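Local coordinates for protein phosphoinositol-specific phospholipase C (Pseudomonas sp., PDB 5FYP) that probably cleaves phosphoinositides at the phosphodiester bond with the help of calcium, as a calcium-dependent phospholipase C of the TIM-barrel class, at residues E3-I8 against L41-R45; S12-F17 against G110-T115; N18-V23 against R294-F298; D81-T85 against C97-V101. One frame throughout, in Å; residues are numbered along the deposited sequence. Where two conformers were deposited one is given.

Interaction 1 of 4, residues E3-I8 against L41-R45; sequences ESPAFI and LDSVR
Glu3 OE2 is gripped twice: by Arg45 NE at 2.9 Å, on the syn lone pair and in the guanidinium plane, and by the backbone N of Phe112. The other oxygen, Glu3 OE1, takes Arg45 NH2 at 2.8 Å, giving a side-on bidentate salt bridge with carboxylate and guanidinium 17° from coplanar. It ties the N-terminal tail to the loop that leads into strand 46-52 of the TIM-barrel-type fold. Arg45 can reach across because its chain bends sharply at chi2 (-84°) and then runs out straight to NE. Its remaining nitrogen turns back on its own loop: Arg45 NH1 gives a straight bond of 2.7 Å to Leu41 O and a weak one to Val44 O. With donors used on three sides, the guanidinium is likely to be held in one orientation. Phe7, from the type I turn Pro5 to Ile8, fills the space beside it. The ring stands almost upright on the guanidinium, planes 85° apart, with Phe7 CZ over one face and 3.6 Å from Arg45 NH1. A carbonyl lies over the ring: Ser43 O, which also accepts a bond from Arg294 NH1, sits 3.3 Å above the plane of the Phe7 ring, over its centre.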
loop_
_atom_site.group_PDB
_atom_site.type_symbol
_atom_site.label_atom_id
_atom_site.label_comp_id
_atom_site.label_asym_id
_atom_site.label_seq_id
_atom_site.Cartn_x
_atom_site.Cartn_y
_atom_site.Cartn_z
ATOM N N GLU A 3 -5.163 -15.755 -12.880
ATOM C CA GLU A 3 -4.317 -15.242 -13.975
ATOM C C GLU A 3 -2.967 -15.942 -14.008
ATOM O O GLU A 3 -2.537 -16.527 -13.027
ATOM C CB GLU A 3 -4.123 -13.733 -13.891
ATOM C CG GLU A 3 -3.245 -13.261 -12.748
ATOM C CD GLU A 3 -2.818 -11.800 -12.828
ATOM O OE1 GLU A 3 -2.764 -11.188 -13.929
ATOM O OE2 GLU A 3 -2.498 -11.270 -11.810
ATOM N N SER A 4 -2.265 -15.832 -15.128
ATOM C CA SER A 4 -0.955 -16.464 -15.240
ATOM C C SER A 4 0.064 -15.686 -16.080
ATOM O O SER A 4 0.717 -16.262 -16.955
ATOM C CB SER A 4 -1.133 -17.905 -15.756
ATOM O OG SER A 4 -1.797 -17.907 -17.010
ATOM N N PRO A 5 0.253 -14.376 -15.812
ATOM C CA PRO A 5 1.324 -13.677 -16.521
ATOM C C PRO A 5 2.659 -14.299 -16.119
ATOM O O PRO A 5 2.834 -14.772 -15.010
ATOM C CB PRO A 5 1.195 -12.224 -16.023
ATOM C CG PRO A 5 0.589 -12.370 -14.689
ATOM C CD PRO A 5 -0.354 -13.530 -14.774
ATOM N N ALA A 6 3.625 -14.215 -17.005
ATOM C CA ALA A 6 4.933 -14.871 -16.806
ATOM C C ALA A 6 5.685 -14.393 -15.581
ATOM O O ALA A 6 6.461 -15.149 -15.007
ATOM C CB ALA A 6 5.809 -14.722 -18.045
ATOM N N PHE A 7 5.452 -13.156 -15.163
ATOM C CA PHE A 7 6.212 -12.594 -14.061
ATOM C C PHE A 7 5.820 -13.147 -12.699
ATOM O O PHE A 7 6.510 -12.864 -11.711
ATOM C CB PHE A 7 6.219 -11.042 -14.080
ATOM C CG PHE A 7 4.934 -10.372 -13.698
ATOM C CD1 PHE A 7 4.615 -10.181 -12.375
ATOM C CD2 PHE A 7 4.071 -9.866 -14.671
ATOM C CE1 PHE A 7 3.469 -9.513 -12.012
ATOM C CE2 PHE A 7 2.927 -9.194 -14.303
ATOM C CZ PHE A 7 2.630 -9.004 -12.966
ATOM N N ILE A 8 4.723 -13.891 -12.617
ATOM C CA ILE A 8 4.255 -14.430 -11.322
ATOM C C ILE A 8 4.678 -15.895 -11.225
ATOM O O ILE A 8 4.290 -16.731 -12.022
ATOM C CB ILE A 8 2.733 -14.312 -11.164
ATOM C CG1 ILE A 8 2.331 -12.830 -11.220
ATOM C CG2 ILE A 8 2.295 -14.961 -9.841
ATOM C CD1 ILE A 8 0.871 -12.551 -11.034
ATOM N N LEU A 41 0.675 -2.237 -14.473
ATOM C CA LEU A 41 0.106 -3.551 -14.196
ATOM C C LEU A 41 0.475 -4.601 -15.264
ATOM O O LEU A 41 0.207 -5.792 -15.085
ATOM C CB LEU A 41 -1.387 -3.437 -13.997
ATOM C CG LEU A 41 -1.746 -2.703 -12.699
ATOM C CD1 LEU A 41 -3.109 -2.082 -12.748
ATOM C CD2 LEU A 41 -1.646 -3.647 -11.483
ATOM N N ASP A 42 1.145 -4.200 -16.342
ATOM C CA ASP A 42 1.759 -5.213 -17.226
ATOM C C ASP A 42 2.979 -5.875 -16.592
ATOM O O ASP A 42 3.416 -6.926 -17.061
ATOM C CB ASP A 42 2.202 -4.565 -18.537
ATOM C CG ASP A 42 1.063 -3.995 -19.344
ATOM O OD1 ASP A 42 -0.107 -4.318 -19.099
ATOM O OD2 ASP A 42 1.355 -3.303 -20.315
ATOM N N SER A 43 3.514 -5.258 -15.528
ATOM C CA SER A 43 4.796 -5.683 -14.936
ATOM C C SER A 43 4.753 -6.087 -13.480
ATOM O O SER A 43 5.544 -6.917 -13.068
ATOM C CB SER A 43 5.861 -4.604 -15.085
ATOM O OG SER A 43 6.067 -4.256 -16.429
ATOM N N VAL A 44 3.925 -5.418 -12.679
ATOM C CA VAL A 44 3.888 -5.608 -11.220
ATOM C C VAL A 44 2.440 -5.552 -10.733
ATOM O O VAL A 44 1.529 -5.172 -11.478
ATOM C CB VAL A 44 4.762 -4.594 -10.450
ATOM C CG1 VAL A 44 6.247 -4.752 -10.811
ATOM C CG2 VAL A 44 4.312 -3.160 -10.671
ATOM N N ARG A 45 2.239 -5.867 -9.448
ATOM C CA ARG A 45 0.947 -5.842 -8.777
ATOM C C ARG A 45 0.920 -4.901 -7.576
ATOM O O ARG A 45 -0.065 -4.883 -6.861
ATOM C CB ARG A 45 0.465 -7.247 -8.389
ATOM C CG ARG A 45 0.199 -8.146 -9.579
ATOM C CD ARG A 45 -1.174 -7.948 -10.168
ATOM N NE ARG A 45 -1.327 -8.674 -11.456
ATOM C CZ ARG A 45 -0.924 -8.196 -12.624
ATOM N NH1 ARG A 45 -0.351 -7.009 -12.725
ATOM N NH2 ARG A 45 -1.100 -8.904 -13.726
#

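Interaction 2 of 4, residues S12-F17 against G110-T115; sequences SWNTPF and GHFPIT
Trp13 and Phe112 form a T-shaped pair: the edge of the phenyl ring points at the six-membered ring of the indole, with centroids 5.7 Å apart and planes at 69°. Phe112 CD2 hangs over the indole face, offset toward its rim. The far corner of the indole slides in beside the backbone, Trp13 CH2 lying 3.4 Å from Phe112 N and 3.7 Å from Phe112 CB. Were Trp13 replaced by an alanine, the edge of Phe112 would probably lose the face it points at, and a gap would be likely to open beside Phe112 N.

The second set is packing around Phe17. With CG anti to the backbone N (chi1 -171°), its ring reaches past Pro113, the two side chains running in opposite directions, and Phe17 CE1 makes an apolar contact at 3.9 Å with Pro113 CG. Phe17 CZ abuts Thr115 OG1, which lies at the ring edge, 3.5 Å away. Pro113 serves its own neighbour too, its CD resting over a face of Phe112.

No hydrogen bond crosses between the segments. Within 110-115, His111 ND1 gives a bond of 2.8 Å to Phe112 O from well above the carbonyl plane, while His111 NE2 is taken by Ser105 OG.

The contact is buried at the start of barrel strand 114-120. Phe112 packs on Ile20 and Gln22 of strand 20-25 and on Ile295 of strand 295-297, whereas Phe17, Pro113 and Thr115 all reach Leu185 of strand 184-189.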
loop_
_atom_site.group_PDB
_atom_site.type_symbol
_atom_site.label_atom_id
_atom_site.label_comp_id
_atom_site.label_asym_id
_atom_site.label_seq_id
_atom_site.Cartn_x
_atom_site.Cartn_y
_atom_site.Cartn_z
ATOM N N SER A 12 3.295 -18.936 -6.023
ATOM C CA SER A 12 2.761 -17.846 -5.230
ATOM C C SER A 12 1.294 -18.044 -4.831
ATOM O O SER A 12 0.867 -17.583 -3.783
ATOM C CB SER A 12 2.852 -16.524 -6.014
ATOM O OG SER A 12 4.174 -16.240 -6.410
ATOM N N TRP A 13 0.520 -18.695 -5.687
ATOM C CA TRP A 13 -0.922 -18.714 -5.522
ATOM C C TRP A 13 -1.379 -19.373 -4.232
ATOM O O TRP A 13 -2.286 -18.874 -3.572
ATOM C CB TRP A 13 -1.583 -19.344 -6.748
ATOM C CG TRP A 13 -1.490 -18.477 -7.922
ATOM C CD1 TRP A 13 -0.656 -18.633 -9.011
ATOM C CD2 TRP A 13 -2.196 -17.268 -8.123
ATOM N NE1 TRP A 13 -0.853 -17.618 -9.882
ATOM C CE2 TRP A 13 -1.774 -16.747 -9.358
ATOM C CE3 TRP A 13 -3.176 -16.590 -7.391
ATOM C CZ2 TRP A 13 -2.314 -15.575 -9.887
ATOM C CZ3 TRP A 13 -3.680 -15.445 -7.887
ATOM C CH2 TRP A 13 -3.290 -14.964 -9.161
ATOM N N ASN A 14 -0.722 -20.464 -3.855
ATOM C CA ASN A 14 -1.053 -21.166 -2.620
ATOM C C ASN A 14 -0.234 -20.688 -1.418
ATOM O O ASN A 14 -0.273 -21.318 -0.370
ATOM C CB ASN A 14 -0.917 -22.676 -2.830
ATOM C CG ASN A 14 -1.693 -23.472 -1.814
ATOM O OD1 ASN A 14 -2.747 -23.051 -1.319
ATOM N ND2 ASN A 14 -1.177 -24.647 -1.502
ATOM N N THR A 15 0.441 -19.543 -1.541
ATOM C CA THR A 15 1.252 -19.009 -0.461
ATOM C C THR A 15 0.474 -17.903 0.241
ATOM O O THR A 15 -0.090 -17.041 -0.415
ATOM C CB THR A 15 2.565 -18.449 -1.022
ATOM O OG1 THR A 15 3.245 -19.465 -1.777
ATOM C CG2 THR A 15 3.507 -17.968 0.029
ATOM N N PRO A 16 0.490 -17.861 1.592
ATOM C CA PRO A 16 -0.050 -16.716 2.310
ATOM C C PRO A 16 0.544 -15.414 1.792
ATOM O O PRO A 16 1.730 -15.372 1.478
ATOM C CB PRO A 16 0.395 -16.985 3.748
ATOM C CG PRO A 16 0.409 -18.485 3.826
ATOM C CD PRO A 16 1.021 -18.882 2.515
ATOM N N PHE A 17 -0.255 -14.366 1.740
ATOM C CA PHE A 17 0.228 -13.108 1.166
ATOM C C PHE A 17 1.494 -12.595 1.829
ATOM O O PHE A 17 2.371 -12.040 1.166
ATOM C CB PHE A 17 -0.893 -12.074 1.241
ATOM C CG PHE A 17 -0.609 -10.778 0.494
ATOM C CD1 PHE A 17 -0.579 -10.744 -0.878
ATOM C CD2 PHE A 17 -0.370 -9.602 1.184
ATOM C CE1 PHE A 17 -0.333 -9.562 -1.548
ATOM C CE2 PHE A 17 -0.127 -8.416 0.515
ATOM C CZ PHE A 17 -0.102 -8.377 -0.858
ATOM N N GLY A 110 -9.673 -12.719 -11.778
ATOM C CA GLY A 110 -8.726 -13.703 -11.279
ATOM C C GLY A 110 -7.347 -13.141 -11.015
ATOM O O GLY A 110 -6.421 -13.906 -10.777
ATOM N N HIS A 111 -7.203 -11.814 -11.058
ATOM C CA HIS A 111 -5.878 -11.269 -10.897
ATOM C C HIS A 111 -5.301 -11.478 -9.500
ATOM O O HIS A 111 -6.019 -11.513 -8.491
ATOM C CB HIS A 111 -5.824 -9.780 -11.281
ATOM C CG HIS A 111 -6.659 -8.854 -10.433
ATOM N ND1 HIS A 111 -6.278 -8.415 -9.194
ATOM C CD2 HIS A 111 -7.843 -8.254 -10.693
ATOM C CE1 HIS A 111 -7.199 -7.593 -8.720
ATOM N NE2 HIS A 111 -8.149 -7.463 -9.616
ATOM N N PHE A 112 -3.988 -11.607 -9.456
ATOM C CA PHE A 112 -3.245 -11.555 -8.218
ATOM C C PHE A 112 -3.609 -10.261 -7.493
ATOM O O PHE A 112 -3.815 -9.227 -8.141
ATOM C CB PHE A 112 -1.749 -11.606 -8.564
ATOM C CG PHE A 112 -0.850 -11.672 -7.385
ATOM C CD1 PHE A 112 -0.485 -10.516 -6.714
ATOM C CD2 PHE A 112 -0.365 -12.881 -6.923
ATOM C CE1 PHE A 112 0.304 -10.575 -5.583
ATOM C CE2 PHE A 112 0.453 -12.940 -5.823
ATOM C CZ PHE A 112 0.782 -11.788 -5.147
ATOM N N PRO A 113 -3.737 -10.273 -6.159
ATOM C CA PRO A 113 -4.181 -9.070 -5.469
ATOM C C PRO A 113 -3.296 -7.867 -5.761
ATOM O O PRO A 113 -2.061 -7.985 -5.768
ATOM C CB PRO A 113 -4.123 -9.464 -3.996
ATOM C CG PRO A 113 -3.185 -10.641 -3.955
ATOM C CD PRO A 113 -3.501 -11.379 -5.229
ATOM N N ILE A 114 -3.942 -6.722 -5.974
ATOM C CA ILE A 114 -3.230 -5.465 -6.234
ATOM C C ILE A 114 -3.086 -4.694 -4.930
ATOM O O ILE A 114 -4.065 -4.544 -4.217
ATOM C CB ILE A 114 -3.983 -4.615 -7.244
ATOM C CG1 ILE A 114 -4.057 -5.316 -8.595
ATOM C CG2 ILE A 114 -3.370 -3.223 -7.376
ATOM C CD1 ILE A 114 -5.110 -4.739 -9.526
ATOM N N THR A 115 -1.883 -4.224 -4.663
ATOM C CA THR A 115 -1.625 -3.393 -3.499
ATOM C C THR A 115 -1.305 -1.982 -3.991
ATOM O O THR A 115 -0.429 -1.794 -4.837
ATOM C CB THR A 115 -0.484 -3.950 -2.644
ATOM O OG1 THR A 115 -0.828 -5.262 -2.204
ATOM C CG2 THR A 115 -0.233 -3.113 -1.408
#

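Interaction 3 of 4, residues N18-V23 against R294-F298; sequences NGIAQV and RIRPF
The C-terminal Phe298 lays one face of its ring over the backbone of strand 20-25, above Ile20 C and Ala21 N, with Phe298 CE1 3.7 Å from Ala21 CB. The underlying motif is antiparallel pairing: strand 295-297, at one edge of its sheet, runs alongside the barrel strand 20-25. Phe298 CG stands beside the backbone N (chi1 -71°), which turns the ring back over the neighbouring strand; Asn18 O meets the ring edge, 3.5 Å from Phe298 CE2. A serine in place of Phe298 would probably lose the cover over Ala21 CB on this side and leave the ring of Phe253 without its edge-to-face partner. Ala21 and Arg296 form the hydrogen-bonded pair, with Ala21 N to Arg296 O at 2.8 Å and Arg296 N to Ala21 O at 2.9 Å. Val23 N to Arg294 O and Phe298 N to Gly19 O extend the pairing at both ends. Gln22 and Ile295 share a face and lie side by side, the amide oxygen of Gln22 going on to Thr46 OG1. Ile20 diverges from its partner Pro297, yet its CG2 touches Ile295 CG2, two residues back from Pro297, at 3.5 Å.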
loop_
_atom_site.group_PDB
_atom_site.type_symbol
_atom_site.label_atom_id
_atom_site.label_comp_id
_atom_site.label_asym_id
_atom_site.label_seq_id
_atom_site.Cartn_x
_atom_site.Cartn_y
_atom_site.Cartn_z
ATOM N N ASN A 18 1.583 -12.774 3.150
ATOM C CA ASN A 18 2.762 -12.355 3.898
ATOM C C ASN A 18 4.018 -13.170 3.587
ATOM O O ASN A 18 5.114 -12.744 3.932
ATOM C CB ASN A 18 2.485 -12.354 5.395
ATOM C CG ASN A 18 2.041 -13.709 5.885
ATOM O OD1 ASN A 18 0.993 -14.233 5.464
ATOM N ND2 ASN A 18 2.767 -14.252 6.841
ATOM N N GLY A 19 3.844 -14.334 2.954
ATOM C CA GLY A 19 4.985 -15.141 2.497
ATOM C C GLY A 19 5.404 -14.907 1.077
ATOM O O GLY A 19 6.226 -15.692 0.564
ATOM N N ILE A 20 4.887 -13.854 0.442
ATOM C CA ILE A 20 5.177 -13.553 -0.955
ATOM C C ILE A 20 6.015 -12.267 -1.044
ATOM O O ILE A 20 5.688 -11.247 -0.428
ATOM C CB ILE A 20 3.877 -13.409 -1.763
ATOM C CG1 ILE A 20 3.040 -14.688 -1.703
ATOM C CG2 ILE A 20 4.186 -13.016 -3.193
ATOM C CD1 ILE A 20 1.681 -14.574 -2.328
ATOM N N ALA A 21 7.085 -12.349 -1.823
ATOM C CA ALA A 21 7.938 -11.212 -2.168
ATOM C C ALA A 21 7.530 -10.669 -3.537
ATOM O O ALA A 21 7.273 -11.433 -4.482
ATOM C CB ALA A 21 9.389 -11.619 -2.203
ATOM N N GLN A 22 7.562 -9.353 -3.650
ATOM C CA GLN A 22 7.187 -8.653 -4.862
ATOM C C GLN A 22 8.151 -7.540 -5.190
ATOM O O GLN A 22 8.611 -6.795 -4.300
ATOM C CB GLN A 22 5.810 -7.991 -4.718
ATOM C CG GLN A 22 4.689 -8.903 -4.312
ATOM C CD GLN A 22 3.355 -8.187 -4.407
ATOM O OE1 GLN A 22 3.066 -7.476 -5.396
ATOM N NE2 GLN A 22 2.518 -8.383 -3.413
ATOM N N VAL A 23 8.325 -7.308 -6.474
ATOM C CA VAL A 23 8.795 -6.022 -6.998
ATOM C C VAL A 23 7.592 -5.076 -7.003
ATOM O O VAL A 23 6.533 -5.406 -7.545
ATOM C CB VAL A 23 9.320 -6.183 -8.432
ATOM C CG1 VAL A 23 9.764 -4.860 -9.016
ATOM C CG2 VAL A 23 10.473 -7.193 -8.465
ATOM N N ARG A 294 8.790 -11.489 -10.948
ATOM C CA ARG A 294 8.661 -10.295 -10.103
ATOM C C ARG A 294 7.799 -10.521 -8.878
ATOM O O ARG A 294 7.695 -9.633 -8.036
ATOM C CB ARG A 294 8.160 -9.091 -10.885
ATOM C CG ARG A 294 9.045 -8.725 -12.057
ATOM C CD ARG A 294 8.844 -7.272 -12.505
ATOM N NE ARG A 294 9.409 -7.041 -13.831
ATOM C CZ ARG A 294 8.822 -7.381 -14.976
ATOM N NH1 ARG A 294 7.601 -7.848 -15.012
ATOM N NH2 ARG A 294 9.491 -7.216 -16.119
ATOM N N ILE A 295 7.178 -11.706 -8.764
ATOM C CA ILE A 295 6.371 -12.093 -7.607
ATOM C C ILE A 295 6.691 -13.550 -7.339
ATOM O O ILE A 295 6.571 -14.395 -8.243
ATOM C CB ILE A 295 4.851 -11.919 -7.832
ATOM C CG1 ILE A 295 4.512 -10.448 -8.105
ATOM C CG2 ILE A 295 4.062 -12.494 -6.680
ATOM C CD1 ILE A 295 3.056 -10.151 -8.238
ATOM N N ARG A 296 7.110 -13.869 -6.123
ATOM C CA ARG A 296 7.413 -15.255 -5.775
ATOM C C ARG A 296 7.414 -15.434 -4.281
ATOM O O ARG A 296 7.645 -14.490 -3.540
ATOM C CB ARG A 296 8.756 -15.687 -6.323
ATOM C CG ARG A 296 9.857 -14.713 -6.125
ATOM C CD ARG A 296 11.197 -15.379 -6.316
ATOM N NE ARG A 296 11.565 -16.092 -5.097
ATOM C CZ ARG A 296 12.755 -16.607 -4.836
ATOM N NH1 ARG A 296 13.760 -16.541 -5.727
ATOM N NH2 ARG A 296 12.911 -17.176 -3.646
ATOM N N PRO A 297 7.193 -16.669 -3.824
ATOM C CA PRO A 297 7.386 -16.929 -2.404
ATOM C C PRO A 297 8.834 -16.676 -1.980
ATOM O O PRO A 297 9.749 -16.842 -2.790
ATOM C CB PRO A 297 7.072 -18.443 -2.282
ATOM C CG PRO A 297 6.301 -18.777 -3.496
ATOM C CD PRO A 297 6.822 -17.891 -4.570
ATOM N N PHE A 298 9.047 -16.305 -0.722
ATOM C CA PHE A 298 10.410 -16.194 -0.178
ATOM C C PHE A 298 11.200 -17.462 -0.296
ATOM O O PHE A 298 12.427 -17.377 -0.341
ATOM C CB PHE A 298 10.354 -15.828 1.299
ATOM C CG PHE A 298 9.905 -14.419 1.556
ATOM C CD1 PHE A 298 10.675 -13.332 1.172
ATOM C CD2 PHE A 298 8.706 -14.174 2.175
ATOM C CE1 PHE A 298 10.241 -12.037 1.403
ATOM C CE2 PHE A 298 8.279 -12.889 2.424
ATOM C CZ PHE A 298 9.034 -11.811 2.027
ATOM O OXT PHE A 298 10.613 -18.512 -0.326
#

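Interaction 4 of 4, residues D81-T85 against C97-V101; sequences DNNCT and CLNDV
A disulfide crosses this contact: Cys84 SG and Cys97 SG are 2.0 Å apart, and the chi3 of 102° gives the bridge a right-handed twist. Both sulfurs sit beside their own backbone N (chi1 -52° at Cys84, -64° at Cys97), and the link brings Cys84 CA to 5.1 Å from Cys97 CA. Directly beside it, one helix turn on from Cys97, the buried carboxylate of Asp100 holds the next residue of the loop with both oxygens. Thr85 N bonds to Asp100 OD2 at 2.9 Å, nearly straight and on the syn lone pair. Thr85 OG1 gives a short bond of 2.6 Å to Asp100 OD1, also on the syn side. Two donors facing one carboxylate would probably favour its charged form. Asp100 OD2 also lies 3.3 Å from Cys84 CA, so the acid packs against the chain between cysteine and threonine.

The loop is thereby stapled to helix 94-107 of the barrel, whose other side carries Leu98 onto Leu49 and Leu116 of the strands within. Immediately after Thr85 the chain is not modelled, so these bonds hold the last ordered residue before the break. On the other side of Cys84, an Asx turn sets the backbone: Asn82 OD1 accepts Cys84 N at 2.8 Å, while Asn82 ND2 is bonded to Val68 O and Asn92 O.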
loop_
_atom_site.group_PDB
_atom_site.type_symbol
_atom_site.label_atom_id
_atom_site.label_comp_id
_atom_site.label_asym_id
_atom_site.label_seq_id
_atom_site.Cartn_x
_atom_site.Cartn_y
_atom_site.Cartn_z
ATOM N N ASP A 81 -0.116 16.043 -11.874
ATOM C CA ASP A 81 1.057 15.818 -12.727
ATOM C C ASP A 81 1.360 14.334 -12.655
ATOM O O ASP A 81 2.014 13.871 -11.712
ATOM C CB ASP A 81 2.208 16.684 -12.276
ATOM C CG ASP A 81 3.411 16.588 -13.166
ATOM O OD1 ASP A 81 3.450 15.727 -14.053
ATOM O OD2 ASP A 81 4.335 17.398 -12.947
ATOM N N ASN A 82 0.753 13.573 -13.559
ATOM C CA ASN A 82 0.785 12.125 -13.466
ATOM C C ASN A 82 0.368 11.519 -14.798
ATOM O O ASN A 82 -0.056 12.227 -15.707
ATOM C CB ASN A 82 -0.117 11.632 -12.309
ATOM C CG ASN A 82 -1.576 11.920 -12.559
ATOM O OD1 ASN A 82 -2.166 11.420 -13.520
ATOM N ND2 ASN A 82 -2.172 12.755 -11.715
ATOM N N ASN A 83 0.471 10.197 -14.856
ATOM C CA ASN A 83 0.204 9.403 -16.066
ATOM C C ASN A 83 -1.138 8.675 -16.022
ATOM O O ASN A 83 -1.354 7.745 -16.795
ATOM C CB ASN A 83 1.361 8.437 -16.298
ATOM C CG ASN A 83 1.573 7.520 -15.128
ATOM O OD1 ASN A 83 0.680 7.357 -14.300
ATOM N ND2 ASN A 83 2.719 6.869 -15.091
ATOM N N CYS A 84 -2.041 9.091 -15.142
ATOM C CA CYS A 84 -3.395 8.524 -15.094
ATOM C C CYS A 84 -4.283 9.091 -16.194
ATOM O O CYS A 84 -4.029 10.159 -16.734
ATOM C CB CYS A 84 -4.020 8.789 -13.740
ATOM S SG CYS A 84 -2.967 8.250 -12.365
ATOM N N THR A 85 -5.355 8.373 -16.508
ATOM C CA THR A 85 -6.358 8.854 -17.488
ATOM C C THR A 85 -7.172 10.091 -17.029
ATOM O O THR A 85 -7.169 10.460 -15.871
ATOM C CB THR A 85 -7.365 7.758 -17.806
ATOM O OG1 THR A 85 -8.127 7.508 -16.647
ATOM C CG2 THR A 85 -6.678 6.466 -18.218
ATOM N N CYS A 97 -7.034 8.179 -11.025
ATOM C CA CYS A 97 -5.977 7.184 -10.881
ATOM C C CYS A 97 -6.508 5.882 -10.272
ATOM O O CYS A 97 -6.178 4.785 -10.724
ATOM C CB CYS A 97 -4.809 7.707 -10.053
ATOM S SG CYS A 97 -3.903 9.096 -10.774
ATOM N N LEU A 98 -7.319 6.023 -9.236
ATOM C CA LEU A 98 -7.931 4.853 -8.624
ATOM C C LEU A 98 -8.828 4.105 -9.627
ATOM O O LEU A 98 -8.822 2.870 -9.676
ATOM C CB LEU A 98 -8.721 5.242 -7.381
ATOM C CG LEU A 98 -7.914 5.861 -6.245
ATOM C CD1 LEU A 98 -8.847 6.191 -5.094
ATOM C CD2 LEU A 98 -6.796 4.968 -5.761
ATOM N N ASN A 99 -9.586 4.846 -10.423
ATOM C CA ASN A 99 -10.417 4.220 -11.450
ATOM C C ASN A 99 -9.630 3.491 -12.523
ATOM O O ASN A 99 -10.088 2.454 -13.014
ATOM C CB ASN A 99 -11.360 5.232 -12.071
ATOM C CG ASN A 99 -12.669 5.304 -11.317
ATOM O OD1 ASN A 99 -13.299 4.272 -11.034
ATOM N ND2 ASN A 99 -13.108 6.497 -11.031
ATOM N N ASP A 100 -8.423 3.971 -12.821
ATOM C CA ASP A 100 -7.575 3.220 -13.759
ATOM C C ASP A 100 -7.279 1.818 -13.196
ATOM O O ASP A 100 -7.306 0.822 -13.919
ATOM C CB ASP A 100 -6.256 3.944 -14.001
ATOM C CG ASP A 100 -6.387 5.104 -14.961
ATOM O OD1 ASP A 100 -7.418 5.215 -15.645
ATOM O OD2 ASP A 100 -5.423 5.887 -14.999
ATOM N N VAL A 101 -7.037 1.717 -11.895
ATOM C CA VAL A 101 -6.791 0.418 -11.244
ATOM C C VAL A 101 -8.068 -0.415 -11.244
ATOM O O VAL A 101 -8.049 -1.602 -11.559
ATOM C CB VAL A 101 -6.228 0.602 -9.828
ATOM C CG1 VAL A 101 -6.019 -0.747 -9.169
ATOM C CG2 VAL A 101 -4.925 1.375 -9.894
#

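Interactions 1, 2 and 3 form one touching cluster where the two chain ends meet the barrel. Ile295 is common ground: Ile8 and Arg45 of interaction 1 and Ser12 and Phe112 of interaction 2 pack against this residue of interaction 3. Arg45 O and Thr115 N link interactions 1 and 2. Interaction 2 is buried and aromatic, without a hydrogen bond across it; interaction 1, partly buried, combines a salt bridge with the packing of Phe7; interaction 3, at a sheet margin, rests on backbone pairing. Interaction 4 stands apart, about 25 Å from interaction 3 between centres; buried too except for exposed Thr85, it binds a loop to a helix covalently and meets the cluster where Val101 packs on Ile114.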